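Haloalkane dehalogenase (Mycobacterium rhodesiae, PDB 4MJ3) catalyses the hydrolytic removal of halogen from haloalkanes, probably yielding an alcohol and a halide ion as in other haloalkane dehalogenases. Local coordinates at residues Q99-E110 with I128-R139. Sequence-based numbering, arbitrary orientation.
Sequences QAHVDWMWAAIE and IGLRLVGEHPDR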
loop_
_atom_site.group_PDB
_atom_site.type_symbol
_atom_site.label_atom_id
_atom_site.label_comp_id
_atom_site.label_asym_id
_atom_site.label_seq_id
_atom_site.Cartn_x
_atom_site.Cartn_y
_atom_site.Cartn_z
ATOM N N GLN A 99 -8.342 -7.745 9.140
ATOM C CA GLN A 99 -9.734 -7.277 9.072
ATOM C C GLN A 99 -9.861 -5.796 9.416
ATOM O O GLN A 99 -10.550 -5.056 8.711
ATOM C CB GLN A 99 -10.635 -8.067 10.024
ATOM C CG GLN A 99 -12.114 -7.724 9.918
ATOM C CD GLN A 99 -12.696 -8.113 8.582
ATOM O OE1 GLN A 99 -12.726 -9.298 8.233
ATOM N NE2 GLN A 99 -13.113 -7.123 7.798
ATOM N N ALA A 100 -9.166 -5.357 10.468
ATOM C CA ALA A 100 -9.268 -3.982 10.903
ATOM C C ALA A 100 -8.735 -3.034 9.828
ATOM O O ALA A 100 -9.344 -1.971 9.578
ATOM C CB ALA A 100 -8.530 -3.773 12.222
ATOM N N HIS A 101 -7.607 -3.393 9.212
ATOM C CA HIS A 101 -7.015 -2.547 8.169
ATOM C C HIS A 101 -7.929 -2.439 6.953
ATOM O O HIS A 101 -8.076 -1.358 6.365
ATOM C CB HIS A 101 -5.642 -3.072 7.740
ATOM C CG HIS A 101 -4.525 -2.636 8.635
ATOM N ND1 HIS A 101 -4.143 -1.321 8.760
ATOM C CD2 HIS A 101 -3.704 -3.343 9.439
ATOM C CE1 HIS A 101 -3.113 -1.239 9.580
ATOM N NE2 HIS A 101 -2.831 -2.453 10.011
ATOM N N VAL A 102 -8.525 -3.559 6.585
ATOM C CA VAL A 102 -9.489 -3.607 5.495
ATOM C C VAL A 102 -10.665 -2.689 5.808
ATOM O O VAL A 102 -11.070 -1.886 4.953
ATOM C CB VAL A 102 -9.929 -5.059 5.231
ATOM C CG1 VAL A 102 -11.200 -5.132 4.391
ATOM C CG2 VAL A 102 -8.791 -5.819 4.562
ATOM N N ASP A 103 -11.208 -2.794 7.022
ATOM C CA ASP A 103 -12.372 -1.985 7.399
ATOM C C ASP A 103 -12.014 -0.491 7.479
ATOM O O ASP A 103 -12.792 0.391 7.040
ATOM C CB ASP A 103 -12.988 -2.466 8.718
ATOM C CG ASP A 103 -13.683 -3.830 8.587
ATOM O OD1 ASP A 103 -14.011 -4.235 7.451
ATOM O OD2 ASP A 103 -13.846 -4.511 9.617
ATOM N N TRP A 104 -10.855 -0.197 8.035
ATOM C CA TRP A 104 -10.404 1.202 8.131
ATOM C C TRP A 104 -10.175 1.816 6.756
ATOM O O TRP A 104 -10.636 2.925 6.465
ATOM C CB TRP A 104 -9.117 1.301 8.951
ATOM C CG TRP A 104 -9.278 1.082 10.414
ATOM C CD1 TRP A 104 -10.324 1.462 11.194
ATOM C CD2 TRP A 104 -8.321 0.463 11.284
ATOM N NE1 TRP A 104 -10.070 1.126 12.512
ATOM C CE2 TRP A 104 -8.848 0.520 12.597
ATOM C CE3 TRP A 104 -7.052 -0.090 11.091
ATOM C CZ2 TRP A 104 -8.159 0.012 13.703
ATOM C CZ3 TRP A 104 -6.362 -0.585 12.186
ATOM C CH2 TRP A 104 -6.930 -0.555 13.477
HETATM N N MSE A 105 -9.513 1.084 5.870
HETATM C CA MSE A 105 -9.259 1.603 4.524
HETATM C C MSE A 105 -10.537 1.788 3.723
HETATM O O MSE A 105 -10.694 2.802 3.021
HETATM C CB MSE A 105 -8.264 0.700 3.793
HETATM C CG MSE A 105 -7.955 1.151 2.371
HETATM SE SE MSE A 105 -7.280 3.010 2.269
HETATM C CE MSE A 105 -5.526 2.779 3.089
ATOM N N TRP A 106 -11.449 0.820 3.799
ATOM C CA TRP A 106 -12.726 0.952 3.114
ATOM C C TRP A 106 -13.476 2.165 3.634
ATOM O O TRP A 106 -13.999 2.934 2.842
ATOM C CB TRP A 106 -13.592 -0.301 3.241
ATOM C CG TRP A 106 -14.827 -0.195 2.451
ATOM C CD1 TRP A 106 -16.097 -0.179 2.930
ATOM C CD2 TRP A 106 -14.935 -0.048 1.022
ATOM N NE1 TRP A 106 -16.984 -0.057 1.896
ATOM C CE2 TRP A 106 -16.306 0.027 0.716
ATOM C CE3 TRP A 106 -14.014 0.006 -0.020
ATOM C CZ2 TRP A 106 -16.776 0.161 -0.587
ATOM C CZ3 TRP A 106 -14.485 0.135 -1.323
ATOM C CH2 TRP A 106 -15.836 0.217 -1.593
ATOM N N ALA A 107 -13.495 2.350 4.956
ATOM C CA ALA A 107 -14.162 3.512 5.535
ATOM C C ALA A 107 -13.569 4.834 5.036
ATOM O O ALA A 107 -14.312 5.768 4.753
ATOM C CB ALA A 107 -14.124 3.449 7.037
ATOM N N ALA A 108 -12.246 4.891 4.904
ATOM C CA ALA A 108 -11.572 6.063 4.350
ATOM C C ALA A 108 -11.973 6.348 2.905
ATOM O O ALA A 108 -12.348 7.476 2.551
ATOM C CB ALA A 108 -10.072 5.909 4.440
ATOM N N ILE A 109 -11.944 5.311 2.075
ATOM C CA ILE A 109 -12.361 5.430 0.680
ATOM C C ILE A 109 -13.811 5.965 0.587
ATOM O O ILE A 109 -14.123 6.857 -0.211
ATOM C CB ILE A 109 -12.213 4.069 -0.044
ATOM C CG1 ILE A 109 -10.735 3.734 -0.189
ATOM C CG2 ILE A 109 -12.897 4.065 -1.418
ATOM C CD1 ILE A 109 -10.452 2.300 -0.603
ATOM N N GLU A 110 -14.695 5.391 1.398
ATOM C CA GLU A 110 -16.094 5.790 1.414
ATOM C C GLU A 110 -16.285 7.232 1.872
ATOM O O GLU A 110 -17.112 7.954 1.318
ATOM C CB GLU A 110 -16.903 4.854 2.294
ATOM C CG GLU A 110 -17.072 3.453 1.733
ATOM C CD GLU A 110 -18.163 3.383 0.689
ATOM O OE1 GLU A 110 -17.944 3.890 -0.429
ATOM O OE2 GLU A 110 -19.238 2.817 0.977
ATOM N N ILE A 128 -4.190 -5.361 1.320
ATOM C CA ILE A 128 -5.444 -4.704 1.700
ATOM C C ILE A 128 -6.261 -4.335 0.468
ATOM O O ILE A 128 -7.433 -4.702 0.364
ATOM C CB ILE A 128 -5.165 -3.462 2.570
ATOM C CG1 ILE A 128 -4.574 -3.900 3.908
ATOM C CG2 ILE A 128 -6.437 -2.665 2.787
ATOM C CD1 ILE A 128 -3.763 -2.840 4.595
ATOM N N GLY A 129 -5.627 -3.664 -0.482
ATOM C CA GLY A 129 -6.312 -3.192 -1.680
ATOM C C GLY A 129 -6.918 -4.285 -2.543
ATOM O O GLY A 129 -8.069 -4.159 -2.990
ATOM N N LEU A 130 -6.181 -5.375 -2.776
ATOM C CA LEU A 130 -6.703 -6.469 -3.593
ATOM C C LEU A 130 -7.862 -7.187 -2.887
ATOM O O LEU A 130 -8.815 -7.646 -3.536
ATOM C CB LEU A 130 -5.603 -7.463 -3.966
ATOM C CG LEU A 130 -4.490 -6.931 -4.868
ATOM C CD1 LEU A 130 -3.358 -7.944 -4.941
ATOM C CD2 LEU A 130 -5.015 -6.611 -6.252
ATOM N N ARG A 131 -7.819 -7.271 -1.562
ATOM C CA ARG A 131 -8.953 -7.780 -0.819
ATOM C C ARG A 131 -10.174 -6.874 -1.004
ATOM O O ARG A 131 -11.292 -7.373 -1.177
ATOM C CB ARG A 131 -8.609 -7.944 0.653
ATOM C CG ARG A 131 -9.794 -8.400 1.472
ATOM C CD ARG A 131 -9.382 -9.246 2.659
ATOM N NE ARG A 131 -10.401 -9.173 3.694
ATOM C CZ ARG A 131 -10.246 -9.563 4.951
ATOM N NH1 ARG A 131 -9.111 -10.107 5.362
ATOM N NH2 ARG A 131 -11.251 -9.393 5.803
ATOM N N LEU A 132 -9.965 -5.561 -0.994
ATOM C CA LEU A 132 -11.048 -4.622 -1.228
ATOM C C LEU A 132 -11.614 -4.750 -2.648
ATOM O O LEU A 132 -12.824 -4.612 -2.843
ATOM C CB LEU A 132 -10.631 -3.188 -0.927
ATOM C CG LEU A 132 -10.409 -2.902 0.568
ATOM C CD1 LEU A 132 -9.831 -1.514 0.732
ATOM C CD2 LEU A 132 -11.712 -3.055 1.337
ATOM N N VAL A 133 -10.770 -5.059 -3.619
ATOM C CA VAL A 133 -11.249 -5.273 -4.993
ATOM C C VAL A 133 -12.168 -6.496 -4.984
ATOM O O VAL A 133 -13.234 -6.488 -5.589
ATOM C CB VAL A 133 -10.085 -5.428 -5.999
ATOM C CG1 VAL A 133 -10.593 -5.792 -7.392
ATOM C CG2 VAL A 133 -9.272 -4.139 -6.092
ATOM N N GLY A 134 -11.744 -7.559 -4.303
ATOM C CA GLY A 134 -12.559 -8.768 -4.188
ATOM C C GLY A 134 -13.888 -8.523 -3.490
ATOM O O GLY A 134 -14.904 -9.068 -3.895
ATOM N N GLU A 135 -13.885 -7.696 -2.447
ATOM C CA GLU A 135 -15.071 -7.440 -1.653
ATOM C C GLU A 135 -15.992 -6.345 -2.221
ATOM O O GLU A 135 -17.186 -6.356 -1.950
ATOM C CB GLU A 135 -14.653 -7.126 -0.209
ATOM C CG GLU A 135 -13.965 -8.323 0.430
ATOM C CD GLU A 135 -13.510 -8.133 1.867
ATOM O OE1 GLU A 135 -13.712 -7.060 2.443
ATOM O OE2 GLU A 135 -12.927 -9.095 2.420
ATOM N N HIS A 136 -15.448 -5.433 -3.027
ATOM C CA HIS A 136 -16.214 -4.334 -3.607
ATOM C C HIS A 136 -15.780 -4.098 -5.052
ATOM O O HIS A 136 -15.312 -3.021 -5.391
ATOM C CB HIS A 136 -15.998 -3.064 -2.784
ATOM C CG HIS A 136 -16.256 -3.241 -1.320
ATOM N ND1 HIS A 136 -17.519 -3.222 -0.778
ATOM C CD2 HIS A 136 -15.410 -3.448 -0.287
ATOM C CE1 HIS A 136 -17.444 -3.413 0.528
ATOM N NE2 HIS A 136 -16.174 -3.563 0.850
ATOM N N PRO A 137 -15.926 -5.114 -5.915
ATOM C CA PRO A 137 -15.403 -4.967 -7.283
ATOM C C PRO A 137 -16.002 -3.803 -8.083
ATOM O O PRO A 137 -15.318 -3.233 -8.910
ATOM C CB PRO A 137 -15.729 -6.318 -7.929
ATOM C CG PRO A 137 -16.827 -6.890 -7.108
ATOM C CD PRO A 137 -16.544 -6.434 -5.708
ATOM N N ASP A 138 -17.256 -3.437 -7.805
ATOM C CA ASP A 138 -17.908 -2.335 -8.503
ATOM C C ASP A 138 -17.237 -0.981 -8.258
ATOM O O ASP A 138 -17.434 -0.071 -9.047
ATOM C CB ASP A 138 -19.391 -2.223 -8.125
ATOM C CG ASP A 138 -20.219 -3.386 -8.631
ATOM O OD1 ASP A 138 -19.734 -4.180 -9.467
ATOM O OD2 ASP A 138 -21.380 -3.501 -8.192
ATOM N N ARG A 139 -16.471 -0.847 -7.180
ATOM C CA ARG A 139 -15.784 0.417 -6.878
ATOM C C ARG A 139 -14.546 0.651 -7.751
ATOM O O ARG A 139 -14.092 1.797 -7.889
ATOM C CB ARG A 139 -15.388 0.457 -5.402
ATOM C CG ARG A 139 -14.680 1.738 -4.933
ATOM C CD ARG A 139 -15.546 2.958 -5.148
ATOM N NE ARG A 139 -16.868 2.713 -4.588
ATOM C CZ ARG A 139 -17.266 3.079 -3.375
ATOM N NH1 ARG A 139 -16.487 3.789 -2.572
ATOM N NH2 ARG A 139 -18.484 2.737 -2.962
HETATM O O HOH W 1 -13.729 -8.064 5.198
#
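The indole of Trp-106 lies flat on the imidazole of His-136, its six-membered ring centred 3.6 Å from the histidine ring with the planes only 4° apart, a face-to-face stack. Trp-106 carries CG anti to the backbone N (chi1 -175°), which swings the indole across to the end of the other helix, where His-136 is the first residue to leave helical geometry. On the opposite face of the indole lies CG of Glu-110. This glutamate bends back at chi2 and places OE1 2.6 Å from Arg-139 NH1 and 2.8 Å from Arg-139 NH2, an end-on salt bridge in which OE1 alone accepts from both nitrogens, near the guanidinium plane, but they approach from one face of the carboxylate, well out of its plane. Trp-106 CH2 sits over a face of that guanidinium. Segments 99-110 and 128-135 cross at -70°; in this alpha/beta hydrolase fold their parent helices precede and follow strand 117-121 of the central sheet. Between them Leu-132 is a knob among Val-102, Met-105, Trp-106 and Ile-109, with CD1 3.6 Å from Met-105 CG and CD2 turned to Val-102 CG1. Val-102 in turn fits among Ile-128, Arg-131, Leu-132 and Glu-135, its CG2 over a face of the Arg-131 guanidinium. NE of Arg-131 forms a salt bridge to Glu-135 OE2 (2.8 Å), while NH2 makes a weak bond to Gln-99 OE1. A water accepts from Gln-99 NE2 and Arg-131 NH2 and donates to Glu-135 OE1.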